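Local coordinates for ER-derived vesicles protein ERV41 (Saccharomyces cerevisiae, PDB 3ZLC) that travels in COPII-coated vesicles between the endoplasmic reticulum and the Golgi and is required for efficient transport of a subset of secretory proteins, at residues Asp18-Cys32 against Glu113-Arg127. Residues are numbered along the deposited sequence; the frame is centred on the assembly and turned at random.
Sequences DTVQINMDIYVNTKC and EFNGCHVFGSIPVNR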
ATOM      1  N   ASP A  18       5.853   8.052 -19.356  1.00 29.04           N
ATOM      2  CA  ASP A  18       6.252   6.645 -19.451  1.00 39.41           C
ATOM      3  C   ASP A  18       6.332   5.972 -18.086  1.00 35.77           C
ATOM      4  O   ASP A  18       6.081   4.765 -17.954  1.00 24.93           O
ATOM      5  CB  ASP A  18       7.606   6.512 -20.160  1.00 43.38           C
ATOM      6  CG  ASP A  18       7.564   7.003 -21.594  1.00 52.98           C
ATOM      7  OD1 ASP A  18       6.484   6.915 -22.219  1.00 48.46           O
ATOM      8  OD2 ASP A  18       8.614   7.478 -22.094  1.00 59.50           O
ATOM      9  N   THR A  19       6.700   6.751 -17.071  1.00 29.33           N
ATOM     10  CA  THR A  19       6.892   6.205 -15.727  1.00 31.39           C
ATOM     11  C   THR A  19       6.132   7.017 -14.683  1.00 23.29           C
ATOM     12  O   THR A  19       5.712   8.151 -14.946  1.00 23.93           O
ATOM     13  CB  THR A  19       8.383   6.179 -15.328  1.00 31.11           C
ATOM     14  OG1 THR A  19       8.875   7.521 -15.279  1.00 31.69           O
ATOM     15  CG2 THR A  19       9.207   5.381 -16.335  1.00 33.43           C
ATOM     16  N   VAL A  20       5.964   6.423 -13.502  1.00 17.25           N
ATOM     17  CA  VAL A  20       5.353   7.097 -12.362  1.00 18.50           C
ATOM     18  C   VAL A  20       5.974   6.544 -11.084  1.00 19.27           C
ATOM     19  O   VAL A  20       6.368   5.372 -11.047  1.00 20.12           O
ATOM     20  CB  VAL A  20       3.816   6.897 -12.351  1.00 24.31           C
ATOM     21  CG1 VAL A  20       3.461   5.415 -12.126  1.00 16.72           C
ATOM     22  CG2 VAL A  20       3.152   7.798 -11.293  1.00 19.94           C
ATOM     23  N   GLN A  21       6.112   7.380 -10.055  1.00 18.21           N
ATOM     24  CA  GLN A  21       6.561   6.896  -8.741  1.00 17.54           C
ATOM     25  C   GLN A  21       5.387   6.369  -7.928  1.00 19.99           C
ATOM     26  O   GLN A  21       4.359   7.035  -7.822  1.00 18.18           O
ATOM     27  CB  GLN A  21       7.223   8.028  -7.935  1.00 18.85           C
ATOM     28  CG  GLN A  21       8.442   8.629  -8.609  1.00 23.52           C
ATOM     29  CD  GLN A  21       9.650   7.732  -8.484  1.00 29.95           C
ATOM     30  OE1 GLN A  21      10.400   7.529  -9.437  1.00 43.75           O
ATOM     31  NE2 GLN A  21       9.847   7.189  -7.295  1.00 30.00           N
ATOM     32  N   ILE A  22       5.539   5.179  -7.347  1.00 16.22           N
ATOM     33  CA  ILE A  22       4.577   4.715  -6.351  1.00 13.61           C
ATOM     34  C   ILE A  22       5.166   4.986  -4.980  1.00 13.80           C
ATOM     35  O   ILE A  22       6.266   4.511  -4.659  1.00 16.92           O
ATOM     36  CB  ILE A  22       4.258   3.213  -6.500  1.00 16.99           C
ATOM     37  CG1 ILE A  22       3.623   2.947  -7.868  1.00 20.76           C
ATOM     38  CG2 ILE A  22       3.306   2.768  -5.402  1.00 14.77           C
ATOM     39  CD1 ILE A  22       3.205   1.474  -8.102  1.00 20.52           C
ATOM     40  N   ASN A  23       4.449   5.766  -4.171  1.00 16.52           N
ATOM     41  CA  ASN A  23       4.947   6.152  -2.854  1.00 17.13           C
ATOM     42  C   ASN A  23       4.199   5.350  -1.808  1.00 18.82           C
ATOM     43  O   ASN A  23       2.969   5.307  -1.818  1.00 14.83           O
ATOM     44  CB  ASN A  23       4.729   7.645  -2.597  1.00 17.49           C
ATOM     45  CG  ASN A  23       5.083   8.499  -3.790  1.00 23.66           C
ATOM     46  OD1 ASN A  23       6.249   8.552  -4.211  1.00 19.71           O
ATOM     47  ND2 ASN A  23       4.083   9.189  -4.341  1.00 16.61           N
ATOM     48  N   MET A  24       4.931   4.728  -0.890  1.00 15.03           N
ATOM     49  CA  MET A  24       4.327   3.801   0.059  0.53 18.81           C
ATOM     50  C   MET A  24       4.900   3.978   1.470  1.00 23.34           C
ATOM     51  O   MET A  24       6.097   4.179   1.635  1.00 16.99           O
ATOM     52  CB  MET A  24       4.569   2.367  -0.423  0.53 18.13           C
ATOM     53  CG  MET A  24       3.551   1.370   0.062  0.53 15.20           C
ATOM     54  SD  MET A  24       3.927  -0.339  -0.385  0.53 35.73           S
ATOM     55  CE  MET A  24       5.654  -0.173  -0.856  0.53 31.48           C
ATOM     56  N   ASP A  25       4.046   3.878   2.475  1.00 15.59           N
ATOM     57  CA  ASP A  25       4.499   3.880   3.849  1.00 19.62           C
ATOM     58  C   ASP A  25       3.477   2.999   4.525  1.00 15.47           C
ATOM     59  O   ASP A  25       2.309   3.371   4.646  1.00 12.96           O
ATOM     60  CB  ASP A  25       4.495   5.294   4.436  1.00 21.44           C
ATOM     61  CG  ASP A  25       5.112   5.330   5.832  1.00 29.24           C
ATOM     62  OD1 ASP A  25       4.671   4.539   6.701  1.00 20.56           O
ATOM     63  OD2 ASP A  25       6.058   6.102   6.044  1.00 37.26           O
ATOM     64  N   ILE A  26       3.890   1.785   4.881  1.00 13.67           N
ATOM     65  CA  ILE A  26       2.974   0.755   5.380  0.83 15.69           C
ATOM     66  C   ILE A  26       3.589   0.052   6.601  1.00 15.07           C
ATOM     67  O   ILE A  26       4.814  -0.080   6.669  1.00 16.23           O
ATOM     68  CB  ILE A  26       2.690  -0.273   4.245  0.83 18.04           C
ATOM     69  CG1 ILE A  26       2.030   0.443   3.060  0.83 21.25           C
ATOM     70  CG2 ILE A  26       1.800  -1.425   4.713  0.83 19.84           C
ATOM     71  CD1 ILE A  26       1.703  -0.455   1.907  0.83 29.47           C
ATOM     72  N   TYR A  27       2.757  -0.387   7.551  1.00 14.49           N
ATOM     73  CA  TYR A  27       3.232  -1.239   8.642  1.00 13.64           C
ATOM     74  C   TYR A  27       2.649  -2.605   8.320  1.00 19.45           C
ATOM     75  O   TYR A  27       1.470  -2.705   8.000  1.00 15.67           O
ATOM     76  CB  TYR A  27       2.682  -0.792  10.005  1.00 14.31           C
ATOM     77  CG  TYR A  27       3.046   0.617  10.450  1.00 16.23           C
ATOM     78  CD1 TYR A  27       4.202   1.251   9.995  1.00 15.73           C
ATOM     79  CD2 TYR A  27       2.225   1.309  11.326  1.00 14.99           C
ATOM     80  CE1 TYR A  27       4.528   2.547  10.423  1.00 18.04           C
ATOM     81  CE2 TYR A  27       2.536   2.593  11.756  1.00 19.05           C
ATOM     82  CZ  TYR A  27       3.685   3.210  11.299  1.00 24.61           C
ATOM     83  OH  TYR A  27       3.995   4.487  11.730  1.00 23.03           O
ATOM     84  N   VAL A  28       3.468  -3.646   8.378  1.00 14.20           N
ATOM     85  CA  VAL A  28       2.990  -5.024   8.190  1.00 14.53           C
ATOM     86  C   VAL A  28       3.243  -5.786   9.489  1.00 17.20           C
ATOM     87  O   VAL A  28       4.307  -5.632  10.089  1.00 16.61           O
ATOM     88  CB  VAL A  28       3.747  -5.742   7.039  1.00 18.17           C
ATOM     89  CG1 VAL A  28       3.226  -7.170   6.857  1.00 18.91           C
ATOM     90  CG2 VAL A  28       3.591  -4.964   5.719  1.00 17.28           C
ATOM     91  N   ASN A  29       2.277  -6.603   9.916  1.00 16.18           N
ATOM     92  CA  ASN A  29       2.357  -7.356  11.185  1.00 18.73           C
ATOM     93  C   ASN A  29       3.245  -8.599  11.062  1.00 20.31           C
ATOM     94  O   ASN A  29       2.968  -9.641  11.662  1.00 20.91           O
ATOM     95  CB  ASN A  29       0.925  -7.742  11.609  1.00 17.89           C
ATOM     96  CG  ASN A  29       0.791  -8.167  13.070  1.00 19.30           C
ATOM     97  OD1 ASN A  29      -0.307  -8.541  13.483  1.00 21.63           O
ATOM     98  ND2 ASN A  29       1.881  -8.100  13.860  1.00 20.25           N
ATOM     99  N   THR A  30       4.339  -8.464  10.310  1.00 18.92           N
ATOM    100  CA  THR A  30       5.341  -9.530  10.148  1.00 21.51           C
ATOM    101  C   THR A  30       6.739  -8.903  10.164  1.00 19.30           C
ATOM    102  O   THR A  30       6.922  -7.775   9.681  1.00 20.21           O
ATOM    103  CB  THR A  30       5.141 -10.276   8.805  1.00 20.23           C
ATOM    104  OG1 THR A  30       3.808 -10.822   8.746  1.00 20.43           O
ATOM    105  CG2 THR A  30       6.168 -11.401   8.636  1.00 19.68           C
ATOM    106  N   LYS A  31       7.711  -9.609  10.744  1.00 19.84           N
ATOM    107  CA  LYS A  31       9.107  -9.142  10.757  1.00 22.79           C
ATOM    108  C   LYS A  31       9.620  -8.974   9.337  1.00 19.52           C
ATOM    109  O   LYS A  31       9.245  -9.750   8.450  1.00 23.66           O
ATOM    110  CB  LYS A  31      10.010 -10.139  11.481  1.00 25.49           C
ATOM    111  CG  LYS A  31       9.478 -10.607  12.814  1.00 41.04           C
ATOM    112  CD  LYS A  31       9.536  -9.518  13.841  1.00 45.74           C
ATOM    113  CE  LYS A  31      10.657  -9.785  14.827  1.00 52.74           C
ATOM    114  NZ  LYS A  31      10.772  -8.667  15.801  1.00 48.83           N
ATOM    115  N   CYS A  32      10.471  -7.971   9.115  1.00 21.46           N
ATOM    116  CA  CYS A  32      10.882  -7.594   7.752  1.00 19.97           C
ATOM    117  C   CYS A  32      11.531  -8.737   6.960  1.00 20.24           C
ATOM    118  O   CYS A  32      11.276  -8.897   5.764  1.00 21.75           O
ATOM    119  CB  CYS A  32      11.859  -6.415   7.804  1.00 24.21           C
ATOM    120  SG  CYS A  32      11.177  -4.897   8.498  1.00 23.37           S
ATOM    121  N   GLU A 113       2.423 -11.302  18.611  1.00 66.42           N
ATOM    122  CA  GLU A 113       1.306 -10.441  18.211  1.00 68.04           C
ATOM    123  C   GLU A 113       1.798  -9.112  17.642  1.00 53.96           C
ATOM    124  O   GLU A 113       1.080  -8.450  16.892  1.00 54.62           O
ATOM    125  CB  GLU A 113       0.377 -10.158  19.401  1.00 69.45           C
ATOM    126  CG  GLU A 113      -0.737 -11.178  19.614  1.00 79.77           C
ATOM    127  CD  GLU A 113      -1.605 -10.850  20.821  1.00 88.95           C
ATOM    128  OE1 GLU A 113      -1.610  -9.676  21.248  1.00 89.03           O
ATOM    129  OE2 GLU A 113      -2.277 -11.766  21.347  1.00 95.45           O
ATOM    130  N   PHE A 114       3.021  -8.727  18.002  1.00 50.05           N
ATOM    131  CA  PHE A 114       3.537  -7.411  17.642  1.00 40.48           C
ATOM    132  C   PHE A 114       4.665  -7.421  16.614  1.00 27.88           C
ATOM    133  O   PHE A 114       5.190  -6.346  16.282  1.00 27.05           O
ATOM    134  CB  PHE A 114       3.973  -6.650  18.901  1.00 52.54           C
ATOM    135  CG  PHE A 114       2.904  -6.579  19.953  1.00 62.94           C
ATOM    136  CD1 PHE A 114       1.723  -5.891  19.705  1.00 60.49           C
ATOM    137  CD2 PHE A 114       3.066  -7.212  21.182  1.00 63.04           C
ATOM    138  CE1 PHE A 114       0.727  -5.829  20.662  1.00 62.25           C
ATOM    139  CE2 PHE A 114       2.075  -7.148  22.151  1.00 61.17           C
ATOM    140  CZ  PHE A 114       0.901  -6.457  21.891  1.00 60.47           C
ATOM    141  N   ASN A 115       5.039  -8.614  16.131  1.00 25.13           N
ATOM    142  CA  ASN A 115       5.928  -8.736  14.973  1.00 26.94           C
ATOM    143  C   ASN A 115       5.550  -7.680  13.960  1.00 21.45           C
ATOM    144  O   ASN A 115       4.371  -7.568  13.613  1.00 25.05           O
ATOM    145  CB  ASN A 115       5.772 -10.110  14.306  1.00 32.35           C
ATOM    146  CG  ASN A 115       6.290 -11.244  15.168  1.00 37.44           C
ATOM    147  OD1 ASN A 115       7.064 -11.026  16.096  1.00 43.63           O
ATOM    148  ND2 ASN A 115       5.873 -12.470  14.854  1.00 35.15           N
ATOM    149  N   GLY A 116       6.512  -6.882  13.493  1.00 23.56           N
ATOM    150  CA  GLY A 116       6.164  -5.839  12.536  1.00 23.96           C
ATOM    151  C   GLY A 116       7.294  -5.358  11.649  1.00 23.06           C
ATOM    152  O   GLY A 116       8.463  -5.479  12.002  1.00 19.84           O
ATOM    153  N   CYS A 117       6.932  -4.820  10.485  1.00 20.43           N
ATOM    154  CA  CYS A 117       7.886  -4.212   9.571  1.00 21.98           C
ATOM    155  C   CYS A 117       7.308  -2.908   9.031  1.00 22.19           C
ATOM    156  O   CYS A 117       6.155  -2.864   8.578  1.00 17.07           O
ATOM    157  CB  CYS A 117       8.183  -5.131   8.392  1.00 22.45           C
ATOM    158  SG  CYS A 117       9.540  -4.533   7.332  1.00 21.87           S
ATOM    159  N   HIS A 118       8.114  -1.855   9.110  1.00 20.95           N
ATOM    160  CA  HIS A 118       7.780  -0.559   8.532  1.00 19.41           C
ATOM    161  C   HIS A 118       8.396  -0.515   7.137  1.00 14.82           C
ATOM    162  O   HIS A 118       9.627  -0.465   6.995  1.00 18.84           O
ATOM    163  CB  HIS A 118       8.372   0.549   9.402  1.00 15.95           C
ATOM    164  CG  HIS A 118       8.041   1.933   8.936  1.00 20.71           C
ATOM    165  ND1 HIS A 118       8.707   3.053   9.398  1.00 19.16           N
ATOM    166  CD2 HIS A 118       7.096   2.386   8.074  1.00 17.94           C
ATOM    167  CE1 HIS A 118       8.204   4.131   8.820  1.00 19.16           C
ATOM    168  NE2 HIS A 118       7.226   3.762   8.018  1.00 22.14           N
ATOM    169  N   VAL A 119       7.544  -0.541   6.114  1.00 17.24           N
ATOM    170  CA  VAL A 119       7.999  -0.569   4.726  1.00 16.19           C
ATOM    171  C   VAL A 119       7.730   0.796   4.094  1.00 14.71           C
ATOM    172  O   VAL A 119       6.590   1.248   4.047  1.00 19.23           O
ATOM    173  CB  VAL A 119       7.251  -1.650   3.931  1.00 17.51           C
ATOM    174  CG1 VAL A 119       7.706  -1.630   2.479  1.00 22.05           C
ATOM    175  CG2 VAL A 119       7.487  -3.036   4.570  1.00 17.76           C
ATOM    176  N   PHE A 120       8.771   1.469   3.611  1.00 15.40           N
ATOM    177  CA  PHE A 120       8.542   2.815   3.091  1.00 15.52           C
ATOM    178  C   PHE A 120       9.551   3.254   2.033  1.00 23.48           C
ATOM    179  O   PHE A 120      10.730   2.876   2.071  1.00 18.93           O
ATOM    180  CB  PHE A 120       8.479   3.834   4.243  1.00 14.77           C
ATOM    181  CG  PHE A 120       9.739   3.925   5.050  1.00 25.15           C
ATOM    182  CD1 PHE A 120      10.043   2.966   6.014  1.00 22.25           C
ATOM    183  CD2 PHE A 120      10.624   4.976   4.854  1.00 29.95           C
ATOM    184  CE1 PHE A 120      11.215   3.059   6.770  1.00 23.29           C
ATOM    185  CE2 PHE A 120      11.784   5.070   5.595  1.00 29.35           C
ATOM    186  CZ  PHE A 120      12.080   4.113   6.560  1.00 31.65           C
ATOM    187  N   GLY A 121       9.065   4.046   1.081  1.00 18.77           N
ATOM    188  CA  GLY A 121       9.923   4.583   0.038  1.00 18.04           C
ATOM    189  C   GLY A 121       9.118   4.908  -1.203  1.00 19.33           C
ATOM    190  O   GLY A 121       7.893   4.915  -1.171  1.00 18.83           O
ATOM    191  N   SER A 122       9.820   5.188  -2.294  1.00 17.53           N
ATOM    192  CA  SER A 122       9.170   5.518  -3.552  0.53 17.72           C
ATOM    193  C   SER A 122       9.750   4.657  -4.665  1.00 23.03           C
ATOM    194  O   SER A 122      10.965   4.565  -4.816  1.00 25.21           O
ATOM    195  CB  SER A 122       9.346   7.007  -3.858  0.53 21.43           C
ATOM    196  OG  SER A 122       8.524   7.776  -3.004  0.53 19.75           O
ATOM    197  N   ILE A 123       8.874   4.009  -5.428  1.00 22.00           N
ATOM    198  CA  ILE A 123       9.321   3.092  -6.478  1.00 23.69           C
ATOM    199  C   ILE A 123       8.911   3.584  -7.864  1.00 24.55           C
ATOM    200  O   ILE A 123       7.721   3.712  -8.137  1.00 23.01           O
ATOM    201  CB  ILE A 123       8.697   1.691  -6.299  1.00 23.99           C
ATOM    202  CG1 ILE A 123       8.895   1.181  -4.871  1.00 35.55           C
ATOM    203  CG2 ILE A 123       9.290   0.700  -7.315  1.00 29.36           C
ATOM    204  CD1 ILE A 123       8.128  -0.109  -4.560  1.00 32.02           C
ATOM    205  N   PRO A 124       9.895   3.831  -8.752  1.00 26.70           N
ATOM    206  CA  PRO A 124       9.557   4.173 -10.137  1.00 33.70           C
ATOM    207  C   PRO A 124       9.092   2.934 -10.891  1.00 29.19           C
ATOM    208  O   PRO A 124       9.798   1.928 -10.932  1.00 27.95           O
ATOM    209  CB  PRO A 124      10.890   4.678 -10.717  1.00 38.26           C
ATOM    210  CG  PRO A 124      11.938   3.983  -9.926  1.00 43.80           C
ATOM    211  CD  PRO A 124      11.353   3.792  -8.528  1.00 32.64           C
ATOM    212  N   VAL A 125       7.901   2.995 -11.468  1.00 23.90           N
ATOM    213  CA  VAL A 125       7.413   1.875 -12.263  1.00 20.03           C
ATOM    214  C   VAL A 125       6.984   2.388 -13.633  1.00 25.21           C
ATOM    215  O   VAL A 125       6.733   3.590 -13.812  1.00 20.66           O
ATOM    216  CB  VAL A 125       6.239   1.137 -11.564  1.00 23.70           C
ATOM    217  CG1 VAL A 125       6.659   0.609 -10.205  1.00 26.27           C
ATOM    218  CG2 VAL A 125       5.022   2.067 -11.412  1.00 19.35           C
ATOM    219  N   ASN A 126       6.911   1.496 -14.609  1.00 19.35           N
ATOM    220  CA  ASN A 126       6.364   1.896 -15.898  1.00 20.53           C
ATOM    221  C   ASN A 126       4.915   2.264 -15.663  1.00 22.08           C
ATOM    222  O   ASN A 126       4.236   1.607 -14.862  1.00 24.69           O
ATOM    223  CB  ASN A 126       6.470   0.757 -16.915  1.00 26.82           C
ATOM    224  CG  ASN A 126       7.904   0.396 -17.238  1.00 37.95           C
ATOM    225  OD1 ASN A 126       8.739   1.272 -17.460  1.00 42.93           O
ATOM    226  ND2 ASN A 126       8.200  -0.902 -17.262  1.00 38.89           N
ATOM    227  N   ARG A 127       4.439   3.316 -16.331  1.00 24.47           N
ATOM    228  CA  ARG A 127       3.057   3.766 -16.156  1.00 24.19           C
ATOM    229  C   ARG A 127       2.151   2.923 -17.054  1.00 24.54           C
ATOM    230  O   ARG A 127       1.587   3.413 -18.048  1.00 24.26           O
ATOM    231  CB  ARG A 127       2.930   5.268 -16.473  1.00 27.01           C
ATOM    232  CG  ARG A 127       1.626   5.922 -15.983  1.00 20.83           C
ATOM    233  CD  ARG A 127       1.504   7.414 -16.382  1.00 23.17           C
ATOM    234  NE  ARG A 127       0.149   7.894 -16.085  1.00 23.40           N
ATOM    235  CZ  ARG A 127      -0.211   8.491 -14.952  1.00 23.22           C
ATOM    236  NH1 ARG A 127       0.692   8.720 -13.992  1.00 17.61           N
ATOM    237  NH2 ARG A 127      -1.473   8.861 -14.776  1.00 18.70           N
TER
HETATM  238  O   HOH W   1       3.451   9.636 -14.259  1.00 17.70           O
HETATM  239  O   HOH W   2       3.753 -11.980  12.586  1.00 31.71           O
HETATM  240  O   HOH W   3      -1.199  -9.742  15.780  1.00 38.22           O
HETATM  241  O   HOH W   4       8.280  -6.908  16.060  1.00 42.26           O
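The amide of N29 grips the carbonyls of E113 and N115, its ND2 3.2 Å from E113 O and 2.6 Å from N115 O. Both acceptors lie near the amide plane, reached with CG anti to the backbone N (chi1 -163°); OD1 bonds N155. With an alanine here, both carbonyls would probably lose their shared donor and the turn before strand 117-126 be freer to move. C117 closes a disulfide with C32, SG to SG 2.0 Å, tying the turn after strand 19-28 onto its partner. H118, able to donate and to stack, sends NE2 to D25 OD1 at 3.0 Å, from above the carboxylate plane; N159 also binds that oxygen. One imidazole face receives the edge of Y27, rings 78° apart, and F120 CD1 sits over the centre of the opposite face. Branched V119 suits the apolar face turned to the other sheet, its CG1 meeting M24 CE. A CB at G121 would be jammed against F120 O, so glycine is called for. On the other face S122 OG donates to N23 OD1 in the carbonyl plane, 2.7 Å away. V125 CG2 touches V20 CG1 and I22 CD1, both at 3.8 Å. R127 N ends the ladder on D18 O. Paired backbone bonds make this an antiparallel strand pair of the lumenal domain, its apolar face packed on strand 233-240, as in a beta sandwich.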